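Local coordinates for ferric vibriobactin ABC transporter, periplasmic ferric vibriobactin-binding protein (Vibrio cholerae, PDB 3R5T) that binds the siderophore complex ferric vibriobactin in the periplasm and probably delivers it to an ABC transporter for iron uptake, at residues P20-R25 and T134-Q139; F56-K61 and R269-S274; R164-S169 and T223-E228. One frame throughout, in Å; residues are numbered along the deposited sequence. Where two conformers were deposited one is given.

How the contacts relate
Contacts 2 and 3 both touch the same ferric vibriobactin, contact 2 from loops at two helix starts and contact 3 from the end of a strand. Contact 2 (56-61 with 269-274) places Phe-56 and Arg-269 against the siderophore, the arginine side chain about 4 Å from the ferric ion, while the strand of contact 3 (164-169 with 223-228) ends at the ligand with Ser-169. Their centres lie 25 Å apart and their nearest atoms about 8 Å. Contact 1 (20-25 with 134-139) stands away from the pocket, its centre 22 Å from that of contact 2; contact 3 lies on the opposite side of the chain's centre, 41 Å away.

Contact 1. Residues P20-R25 and T134-Q139; sequences PSQPKR and TGLEEQ
One side-chain hydrogen bond, one bridging water and a small proline contact join Gln-22 and Pro-23 to the turn at Thr-134 and Gly-135. The direct bond runs from Gln-22 NE2 to Thr-134 O, 3.0 Å long with an N-H...O angle of 158°. The nitrogen lies in the carbonyl plane, on a lone pair, and the oxygen is nearly in the plane of the amide. With CG anti to the backbone N (chi1 -176°) and the chain extended beyond it, the amide spans the gap; on the way CG passes 3.3 Å from Thr-134 O.

The water donates to Pro-23 O at 2.7 Å and to Thr-134 O at 2.9 Å, tying backbone to backbone.

The apolar part is small: Pro-23 CD rests 4.0 Å from Thr-134 CA, and both side chains also touch Leu-89 of strand 89-93. The contact therefore pins the loop leading into strand 26-28 to the break between helices 123-134 and 137-155, where Gly-135 takes a positive phi. Two donors converge on Thr-134 O, so the carbonyl at the end of helix 123-134 is satisfied by the glutamine amide and by a water held on the loop.

Contact 2. Residues F56-K61 and R269-S274; sequences FEQWRK and RIDLFS. With VBN ((4S,5R)-N-{3-[(2,3-dihydroxybenzoyl)amino]propyl}-2-(2,3-dihydroxyphenyl)-N-[3-({[(4S,5R)-2-(2,3-dihydroxyphenyl)-5-met hyl-4,5-dihydro-1,3-oxazol-4-yl]carbonyl}amino)propyl]-5-methyl-4,5-dihydro-1,3-oxazole-4-carboxamide), chain B.
Gln-58 reaches over the start of helix 272-286, and its CB begins the contact 4.0 Å from Phe-273 CB. The next atom, CG, sits between the backbone N and the carbonyl carbon (chi1 62°), which turns the chain toward Asp-271; it lies 3.6 Å from Asp-271 OD2. A bend at chi2 then lays CD beside Ser-274 CB and carries NE2 to Asp-271 OD1, 2.8 Å away in an almost straight bond of 171°. That oxygen is met on its syn side, 25° out of the carboxylate plane. NE2 also donates to a water that accepts from Arg-269 N.

Asp-271 and Ser-274 form a capping box: Asp-271 OD2 takes the N-H of Ser-274, and Ser-274 OG accepts from Asp-271 N while donating to Arg-269 O. OD2 serves the helix end, while OD1 faces Gln-58 and the Trp-59 edge. Trp-59 brings CD1 to 3.3 Å from Asp-271 OD1, and its CB packs on Phe-273 CD1.

Just before the cap the chain lines the siderophore pocket. Arg-269 CG lies 3.8 Å from Phe-56 CZ, and beyond it the guanidinium donates edge-on from NH1 to VBN OAF at 2.8 Å. Thr-32 and Tyr-118 hold NE and NH2, and Phe-56 CZ touches VBN CAT.

Contact 3. Residues R164-S169 and T223-E228; sequences RANIVS and TQLQAE. With VBN ((4S,5R)-N-{3-[(2,3-dihydroxybenzoyl)amino]propyl}-2-(2,3-dihydroxyphenyl)-N-[3-({[(4S,5R)-2-(2,3-dihydroxyphenyl)-5-met hyl-4,5-dihydro-1,3-oxazol-4-yl]carbonyl}amino)propyl]-5-methyl-4,5-dihydro-1,3-oxazole-4-carboxamide), chain B.
Strand 165-169 is the central strand of the mixed sheet 214-217, 177-180, 165-169, 229-233, 260-264, and it runs from this contact to the vibriobactin pocket, where Ser-169 OG donates to VBN OAC at 2.7 Å. At its other end it meets the loop that leads into the neighbouring parallel strand 229-233. Here Glu-228 bends at chi2 (97°) to bring OE1 to the backbone N of Arg-164, 2.8 Å away and nearly straight at 174°; the N-H comes from above the carboxylate plane. A water accepting from Arg-164 NE also donates to OE1.

Ala-227 CB presses on Arg-164 O at 3.4 Å and also reaches Asn-166 ND2, further along the strand. The same ND2 lies 3.5 Å from Leu-225 CB, and a water links it to Ala-227 O. Glu-198 takes a hydrogen bond from this amide, while Thr-230 bonds to its OD1. Nearer the ligand the contact turns apolar, with Val-168 CG2 4.0 Å from Leu-225 CD1.

The buried asparagine amide thus has polar partners at both ends although alkyl groups crowd its nitrogen. Glu-228 OE1, gripped by a backbone N-H and a water, would probably also feel the positive charge of Arg-164.

Contact 1. Residues P20-R25 and T134-Q139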
# COMPACT_ATOMS: atom_id res chain seq x y z
N PRO A 20 -1.54 12.68 -24.45
CA PRO A 20 -1.43 13.81 -25.39
C PRO A 20 -1.17 15.15 -24.72
O PRO A 20 -0.47 16.00 -25.28
CB PRO A 20 -2.82 13.83 -26.06
CG PRO A 20 -3.42 12.49 -25.78
CD PRO A 20 -2.86 12.04 -24.47
N SER A 21 -1.72 15.32 -23.53
CA SER A 21 -1.63 16.58 -22.80
C SER A 21 -1.51 16.31 -21.30
O SER A 21 -1.95 15.25 -20.83
CB SER A 21 -2.88 17.42 -23.07
OG SER A 21 -4.05 16.63 -22.93
N GLN A 22 -0.94 17.24 -20.55
CA GLN A 22 -0.84 17.05 -19.09
C GLN A 22 -2.22 16.77 -18.51
O GLN A 22 -3.13 17.58 -18.63
CB GLN A 22 -0.24 18.26 -18.38
CG GLN A 22 -0.03 18.03 -16.89
CD GLN A 22 0.80 19.13 -16.23
OE1 GLN A 22 0.88 20.25 -16.74
NE2 GLN A 22 1.41 18.82 -15.09
N PRO A 23 -2.37 15.63 -17.84
CA PRO A 23 -3.67 15.31 -17.24
C PRO A 23 -4.13 16.33 -16.21
O PRO A 23 -3.37 16.73 -15.31
CB PRO A 23 -3.41 13.96 -16.57
CG PRO A 23 -2.33 13.34 -17.40
CD PRO A 23 -1.44 14.49 -17.79
N LYS A 24 -5.39 16.75 -16.33
CA LYS A 24 -5.99 17.64 -15.35
C LYS A 24 -7.25 17.04 -14.70
O LYS A 24 -7.79 17.60 -13.73
CB LYS A 24 -6.31 18.99 -16.01
CG LYS A 24 -5.07 19.71 -16.56
CD LYS A 24 -4.12 20.07 -15.42
CE LYS A 24 -2.72 20.49 -15.92
NZ LYS A 24 -2.76 21.65 -16.85
N ARG A 25 -7.73 15.91 -15.22
CA ARG A 25 -8.96 15.30 -14.70
C ARG A 25 -8.73 13.81 -14.63
O ARG A 25 -9.11 13.07 -15.54
CB ARG A 25 -10.17 15.61 -15.60
CG ARG A 25 -10.51 17.09 -15.72
CD ARG A 25 -11.63 17.50 -14.76
NE ARG A 25 -12.84 16.67 -14.87
CZ ARG A 25 -13.74 16.58 -13.90
NH1 ARG A 25 -13.57 17.27 -12.78
NH2 ARG A 25 -14.82 15.81 -14.04
N THR A 134 1.85 12.26 -14.98
CA THR A 134 0.99 13.42 -14.74
C THR A 134 1.73 14.76 -14.83
O THR A 134 1.12 15.83 -14.67
CB THR A 134 0.33 13.34 -13.36
OG1 THR A 134 1.35 13.22 -12.36
CG2 THR A 134 -0.57 12.11 -13.28
N GLY A 135 3.04 14.71 -15.06
CA GLY A 135 3.84 15.92 -15.11
C GLY A 135 4.02 16.52 -13.73
O GLY A 135 4.22 17.73 -13.60
N LEU A 136 3.97 15.67 -12.71
CA LEU A 136 4.06 16.14 -11.34
C LEU A 136 5.36 15.66 -10.69
O LEU A 136 5.41 15.36 -9.50
CB LEU A 136 2.83 15.72 -10.54
CG LEU A 136 1.52 16.32 -11.05
CD1 LEU A 136 0.30 15.77 -10.30
CD2 LEU A 136 1.56 17.84 -10.95
N GLU A 137 6.41 15.59 -11.49
CA GLU A 137 7.72 15.15 -11.00
C GLU A 137 8.24 16.02 -9.85
O GLU A 137 8.83 15.50 -8.89
CB GLU A 137 8.74 15.08 -12.15
CG GLU A 137 8.31 14.15 -13.28
CD GLU A 137 7.56 14.85 -14.43
OE1 GLU A 137 7.00 15.95 -14.21
OE2 GLU A 137 7.54 14.29 -15.54
N GLU A 138 8.01 17.32 -9.94
CA GLU A 138 8.45 18.23 -8.88
C GLU A 138 7.78 17.86 -7.57
O GLU A 138 8.44 17.73 -6.53
CB GLU A 138 8.10 19.69 -9.19
CG GLU A 138 8.91 20.34 -10.28
CD GLU A 138 8.85 21.86 -10.20
OE1 GLU A 138 8.72 22.39 -9.08
OE2 GLU A 138 8.96 22.53 -11.25
N GLN A 139 6.46 17.72 -7.63
CA GLN A 139 5.69 17.38 -6.44
C GLN A 139 6.08 16.04 -5.89
O GLN A 139 6.22 15.89 -4.68
CB GLN A 139 4.19 17.35 -6.78
CG GLN A 139 3.55 18.72 -6.94
CD GLN A 139 3.97 19.44 -8.21
OE1 GLN A 139 3.93 20.67 -8.28
NE2 GLN A 139 4.38 18.68 -9.22
O HOH W 1 -1.36 16.61 -13.49

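Contact 2. Residues F56-K61 and R269-S274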
# COMPACT_ATOMS: atom_id res chain seq x y z
N PHE A 56 -10.18 4.10 1.54
CA PHE A 56 -9.32 3.78 2.69
C PHE A 56 -9.33 4.90 3.71
O PHE A 56 -9.21 6.08 3.34
CB PHE A 56 -7.88 3.44 2.27
CG PHE A 56 -7.74 2.15 1.52
CD1 PHE A 56 -8.34 0.98 1.99
CD2 PHE A 56 -7.01 2.09 0.35
CE1 PHE A 56 -8.20 -0.21 1.29
CE2 PHE A 56 -6.86 0.89 -0.35
CZ PHE A 56 -7.47 -0.25 0.11
N GLU A 57 -9.44 4.55 4.98
CA GLU A 57 -9.67 5.55 6.03
C GLU A 57 -8.53 6.53 6.22
O GLU A 57 -8.74 7.66 6.65
CB GLU A 57 -10.01 4.86 7.36
CG GLU A 57 -10.50 5.80 8.44
CD GLU A 57 -11.83 6.49 8.10
OE1 GLU A 57 -12.54 6.09 7.15
OE2 GLU A 57 -12.15 7.46 8.81
N GLN A 58 -7.31 6.11 5.92
CA GLN A 58 -6.18 7.02 6.07
C GLN A 58 -6.29 8.29 5.22
O GLN A 58 -5.67 9.31 5.55
CB GLN A 58 -4.85 6.31 5.81
CG GLN A 58 -4.68 5.77 4.38
CD GLN A 58 -5.11 4.34 4.23
OE1 GLN A 58 -5.92 3.82 5.03
NE2 GLN A 58 -4.58 3.66 3.20
N TRP A 59 -7.03 8.21 4.10
CA TRP A 59 -7.17 9.37 3.20
C TRP A 59 -8.60 9.75 2.84
O TRP A 59 -8.81 10.71 2.09
CB TRP A 59 -6.30 9.24 1.92
CG TRP A 59 -6.45 7.97 1.13
CD1 TRP A 59 -5.58 6.93 1.10
CD2 TRP A 59 -7.53 7.63 0.25
NE1 TRP A 59 -6.04 5.94 0.26
CE2 TRP A 59 -7.24 6.35 -0.27
CE3 TRP A 59 -8.70 8.27 -0.15
CZ2 TRP A 59 -8.08 5.70 -1.18
CZ3 TRP A 59 -9.53 7.64 -1.05
CH2 TRP A 59 -9.21 6.37 -1.55
N ARG A 60 -9.58 9.04 3.40
CA ARG A 60 -10.98 9.32 3.09
C ARG A 60 -11.35 10.79 3.26
O ARG A 60 -11.95 11.39 2.36
CB ARG A 60 -11.91 8.45 3.93
CG ARG A 60 -13.41 8.65 3.61
CD ARG A 60 -14.30 7.86 4.56
NE ARG A 60 -14.00 8.16 5.96
CZ ARG A 60 -14.49 9.19 6.64
NH1 ARG A 60 -15.33 10.05 6.05
NH2 ARG A 60 -14.16 9.36 7.90
N LYS A 61 -11.03 11.36 4.41
CA LYS A 61 -11.44 12.73 4.68
C LYS A 61 -10.78 13.72 3.72
O LYS A 61 -11.42 14.69 3.30
CB LYS A 61 -11.13 13.12 6.13
CG LYS A 61 -11.93 12.32 7.14
CD LYS A 61 -11.74 12.84 8.56
CE LYS A 61 -10.31 12.66 9.03
NZ LYS A 61 -9.90 11.22 9.10
N ARG A 269 -3.11 -1.20 3.08
CA ARG A 269 -2.28 -0.79 1.94
C ARG A 269 -1.41 0.37 2.38
O ARG A 269 -1.80 1.14 3.28
CB ARG A 269 -3.17 -0.35 0.77
CG ARG A 269 -3.85 -1.48 0.00
CD ARG A 269 -2.88 -2.35 -0.74
NE ARG A 269 -3.49 -3.08 -1.86
CZ ARG A 269 -3.82 -4.36 -1.85
NH1 ARG A 269 -3.61 -5.11 -0.77
NH2 ARG A 269 -4.35 -4.92 -2.93
N ILE A 270 -0.24 0.50 1.75
CA ILE A 270 0.72 1.54 2.09
C ILE A 270 0.69 2.71 1.12
O ILE A 270 0.91 2.56 -0.08
CB ILE A 270 2.16 0.99 2.10
CG1 ILE A 270 2.28 -0.17 3.09
CG2 ILE A 270 3.13 2.14 2.41
CD1 ILE A 270 1.92 0.22 4.50
N ASP A 271 0.37 3.88 1.65
CA ASP A 271 0.52 5.11 0.90
C ASP A 271 1.15 6.11 1.87
O ASP A 271 1.41 5.76 3.02
CB ASP A 271 -0.85 5.57 0.34
CG ASP A 271 -1.90 5.60 1.40
OD1 ASP A 271 -2.94 4.92 1.24
OD2 ASP A 271 -1.70 6.33 2.39
N LEU A 272 1.39 7.33 1.44
CA LEU A 272 2.01 8.33 2.32
C LEU A 272 1.25 8.45 3.64
O LEU A 272 1.86 8.55 4.71
CB LEU A 272 2.02 9.68 1.63
CG LEU A 272 2.46 10.84 2.52
CD1 LEU A 272 3.91 10.69 3.03
CD2 LEU A 272 2.28 12.16 1.75
N PHE A 273 -0.08 8.41 3.57
CA PHE A 273 -0.89 8.65 4.74
C PHE A 273 -0.85 7.49 5.72
O PHE A 273 -0.64 7.70 6.93
CB PHE A 273 -2.30 9.03 4.30
CG PHE A 273 -2.28 10.12 3.27
CD1 PHE A 273 -2.45 9.85 1.93
CD2 PHE A 273 -2.00 11.42 3.66
CE1 PHE A 273 -2.38 10.87 0.99
CE2 PHE A 273 -1.93 12.44 2.72
CZ PHE A 273 -2.13 12.17 1.39
N SER A 274 -1.02 6.27 5.24
CA SER A 274 -0.92 5.14 6.16
C SER A 274 0.52 4.92 6.62
O SER A 274 0.74 4.47 7.74
CB SER A 274 -1.50 3.85 5.57
OG SER A 274 -0.94 3.55 4.31
C VBN B . -8.98 -10.98 -0.18
N VBN B . -8.28 -9.51 -2.13
O VBN B . -8.23 -11.85 -0.48
CA VBN B . -9.29 -9.84 -1.14
CB VBN B . -10.54 -10.09 -2.06
CAB VBN B . -10.16 -3.18 3.28
OAC VBN B . -4.97 -11.47 3.59
OAD VBN B . -11.91 -6.87 1.20
OAF VBN B . -4.57 -7.76 -1.14
OAG VBN B . -4.13 -9.87 -5.31
OAH VBN B . -6.63 -6.83 -3.16
OAI VBN B . -6.20 -9.46 0.11
OAJ VBN B . -5.83 -9.55 -3.21
OAK VBN B . -7.86 -6.95 -0.75
CAL VBN B . -2.30 -8.92 1.61
CAM VBN B . -7.39 -10.98 -6.74
CAN VBN B . -8.12 -3.43 -2.93
CAO VBN B . -2.76 -8.21 0.44
CAP VBN B . -6.00 -10.66 -6.65
CAQ VBN B . -7.36 -4.53 -3.45
CAR VBN B . -3.18 -9.84 2.29
CAS VBN B . -8.23 -10.83 -5.63
CAT VBN B . -8.81 -3.54 -1.70
CAU VBN B . -8.66 -12.39 2.90
CAV VBN B . -11.31 -10.12 2.81
CAW VBN B . -7.23 -12.69 2.43
CAX VBN B . -12.13 -8.88 3.25
CAY VBN B . -9.72 -12.34 1.79
CAZ VBN B . -10.77 -10.06 1.37
NBB VBN B . -6.47 -11.59 1.85
NBC VBN B . -11.29 -7.69 3.31
NBD VBN B . -9.10 -5.83 1.27
OBF VBN B . -10.13 -3.77 0.82
CBG VBN B . -5.31 -11.06 2.53
CBH VBN B . -11.24 -6.75 2.19
CBJ VBN B . -8.57 -10.38 -3.24
CBK VBN B . -4.08 -8.43 -0.04
CBL VBN B . -5.47 -10.19 -5.43
CBM VBN B . -7.31 -5.71 -2.71
CBN VBN B . -4.91 -9.31 0.60
CBO VBN B . -6.29 -10.05 -4.39
CBP VBN B . -7.98 -5.81 -1.52
CBQ VBN B . -4.43 -10.04 1.82
CBR VBN B . -7.72 -10.36 -4.49
CBS VBN B . -8.74 -4.68 -0.98
CBU VBN B . -10.60 -4.14 2.19
CBW VBN B . -9.53 -4.91 0.27
CBX VBN B . -10.15 -5.69 2.28
NBY VBN B . -9.79 -11.09 1.02
OG1 VBN B . -9.95 -10.63 -3.32
CG2 VBN B . -11.60 -9.00 -2.16
O HOH W 2 -4.87 0.83 3.99
O HOH W 3 -4.66 4.06 -1.24

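Contact 3. Residues R164-S169 and T223-E228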
# COMPACT_ATOMS: atom_id res chain seq x y z
N ARG A 164 14.94 -9.85 13.98
CA ARG A 164 14.19 -9.54 12.78
C ARG A 164 12.69 -9.51 13.06
O ARG A 164 12.25 -9.90 14.14
CB ARG A 164 14.45 -10.60 11.71
CG ARG A 164 15.94 -10.84 11.46
CD ARG A 164 16.14 -11.78 10.28
NE ARG A 164 15.69 -13.14 10.59
CZ ARG A 164 15.36 -14.03 9.66
NH1 ARG A 164 14.95 -15.24 10.01
NH2 ARG A 164 15.43 -13.70 8.38
N ALA A 165 11.94 -9.04 12.08
CA ALA A 165 10.49 -9.01 12.17
C ALA A 165 9.86 -9.57 10.92
O ALA A 165 10.39 -9.44 9.83
CB ALA A 165 10.00 -7.59 12.40
N ASN A 166 8.68 -10.19 11.07
CA ASN A 166 7.85 -10.51 9.91
C ASN A 166 6.59 -9.64 9.91
O ASN A 166 6.27 -9.01 10.91
CB ASN A 166 7.49 -12.00 9.84
CG ASN A 166 7.02 -12.56 11.15
OD1 ASN A 166 6.13 -12.00 11.79
ND2 ASN A 166 7.61 -13.68 11.56
N ILE A 167 5.92 -9.60 8.77
CA ILE A 167 4.69 -8.85 8.62
C ILE A 167 3.64 -9.80 8.11
O ILE A 167 3.80 -10.42 7.05
CB ILE A 167 4.85 -7.68 7.63
CG1 ILE A 167 5.98 -6.75 8.09
CG2 ILE A 167 3.53 -6.91 7.50
CD1 ILE A 167 6.38 -5.72 7.03
N VAL A 168 2.54 -9.93 8.85
CA VAL A 168 1.57 -10.98 8.58
C VAL A 168 0.18 -10.40 8.36
O VAL A 168 -0.24 -9.49 9.07
CB VAL A 168 1.51 -11.96 9.77
CG1 VAL A 168 0.40 -13.00 9.59
CG2 VAL A 168 2.86 -12.64 10.00
N SER A 169 -0.54 -10.97 7.39
CA SER A 169 -1.98 -10.78 7.25
C SER A 169 -2.65 -12.03 7.80
O SER A 169 -2.58 -13.10 7.20
CB SER A 169 -2.35 -10.55 5.79
OG SER A 169 -3.75 -10.33 5.66
N THR A 223 3.39 -21.39 11.71
CA THR A 223 4.15 -21.94 12.83
C THR A 223 5.65 -21.98 12.55
O THR A 223 6.43 -22.15 13.47
CB THR A 223 3.73 -23.38 13.19
OG1 THR A 223 4.06 -24.27 12.12
CG2 THR A 223 2.23 -23.45 13.50
N GLN A 224 6.04 -21.81 11.28
CA GLN A 224 7.44 -21.93 10.88
C GLN A 224 8.16 -20.59 10.84
O GLN A 224 9.37 -20.55 10.58
CB GLN A 224 7.54 -22.64 9.53
CG GLN A 224 6.96 -24.06 9.58
CD GLN A 224 6.94 -24.74 8.21
OE1 GLN A 224 6.23 -24.32 7.31
NE2 GLN A 224 7.71 -25.81 8.07
N LEU A 225 7.45 -19.50 11.11
CA LEU A 225 8.07 -18.18 11.11
C LEU A 225 9.10 -18.06 12.24
O LEU A 225 8.86 -18.50 13.36
CB LEU A 225 7.01 -17.08 11.19
CG LEU A 225 6.10 -16.99 9.97
CD1 LEU A 225 4.89 -16.09 10.25
CD2 LEU A 225 6.88 -16.48 8.78
N GLN A 226 10.26 -17.47 11.94
CA GLN A 226 11.33 -17.46 12.93
C GLN A 226 11.60 -16.12 13.59
O GLN A 226 12.30 -16.05 14.61
CB GLN A 226 12.63 -18.01 12.32
CG GLN A 226 12.54 -19.44 11.80
CD GLN A 226 12.58 -20.50 12.90
OE1 GLN A 226 12.95 -21.65 12.65
NE2 GLN A 226 12.21 -20.11 14.11
N ALA A 227 11.05 -15.04 13.04
CA ALA A 227 11.37 -13.72 13.55
C ALA A 227 10.90 -13.52 14.99
O ALA A 227 9.87 -14.05 15.44
CB ALA A 227 10.82 -12.62 12.64
N GLU A 228 11.68 -12.71 15.71
CA GLU A 228 11.45 -12.41 17.11
C GLU A 228 10.33 -11.41 17.30
O GLU A 228 9.85 -11.22 18.42
CB GLU A 228 12.74 -11.86 17.73
CG GLU A 228 13.90 -12.85 17.72
CD GLU A 228 14.88 -12.67 16.56
OE1 GLU A 228 14.50 -12.24 15.44
OE2 GLU A 228 16.08 -12.97 16.78
C VBN B . -8.98 -10.98 -0.18
N VBN B . -8.28 -9.51 -2.13
O VBN B . -8.23 -11.85 -0.48
CA VBN B . -9.29 -9.84 -1.14
CB VBN B . -10.54 -10.09 -2.06
CAB VBN B . -10.16 -3.18 3.28
OAC VBN B . -4.97 -11.47 3.59
OAD VBN B . -11.91 -6.87 1.20
OAF VBN B . -4.57 -7.76 -1.14
OAG VBN B . -4.13 -9.87 -5.31
OAH VBN B . -6.63 -6.83 -3.16
OAI VBN B . -6.20 -9.46 0.11
OAJ VBN B . -5.83 -9.55 -3.21
OAK VBN B . -7.86 -6.95 -0.75
CAL VBN B . -2.30 -8.92 1.61
CAM VBN B . -7.39 -10.98 -6.74
CAN VBN B . -8.12 -3.43 -2.93
CAO VBN B . -2.76 -8.21 0.44
CAP VBN B . -6.00 -10.66 -6.65
CAQ VBN B . -7.36 -4.53 -3.45
CAR VBN B . -3.18 -9.84 2.29
CAS VBN B . -8.23 -10.83 -5.63
CAT VBN B . -8.81 -3.54 -1.70
CAU VBN B . -8.66 -12.39 2.90
CAV VBN B . -11.31 -10.12 2.81
CAW VBN B . -7.23 -12.69 2.43
CAX VBN B . -12.13 -8.88 3.25
CAY VBN B . -9.72 -12.34 1.79
CAZ VBN B . -10.77 -10.06 1.37
NBB VBN B . -6.47 -11.59 1.85
NBC VBN B . -11.29 -7.69 3.31
NBD VBN B . -9.10 -5.83 1.27
OBF VBN B . -10.13 -3.77 0.82
CBG VBN B . -5.31 -11.06 2.53
CBH VBN B . -11.24 -6.75 2.19
CBJ VBN B . -8.57 -10.38 -3.24
CBK VBN B . -4.08 -8.43 -0.04
CBL VBN B . -5.47 -10.19 -5.43
CBM VBN B . -7.31 -5.71 -2.71
CBN VBN B . -4.91 -9.31 0.60
CBO VBN B . -6.29 -10.05 -4.39
CBP VBN B . -7.98 -5.81 -1.52
CBQ VBN B . -4.43 -10.04 1.82
CBR VBN B . -7.72 -10.36 -4.49
CBS VBN B . -8.74 -4.68 -0.98
CBU VBN B . -10.60 -4.14 2.19
CBW VBN B . -9.53 -4.91 0.27
CBX VBN B . -10.15 -5.69 2.28
NBY VBN B . -9.79 -11.09 1.02
OG1 VBN B . -9.95 -10.63 -3.32
CG2 VBN B . -11.60 -9.00 -2.16
O HOH W 4 15.10 -14.35 12.99
O HOH W 5 7.65 -15.16 14.29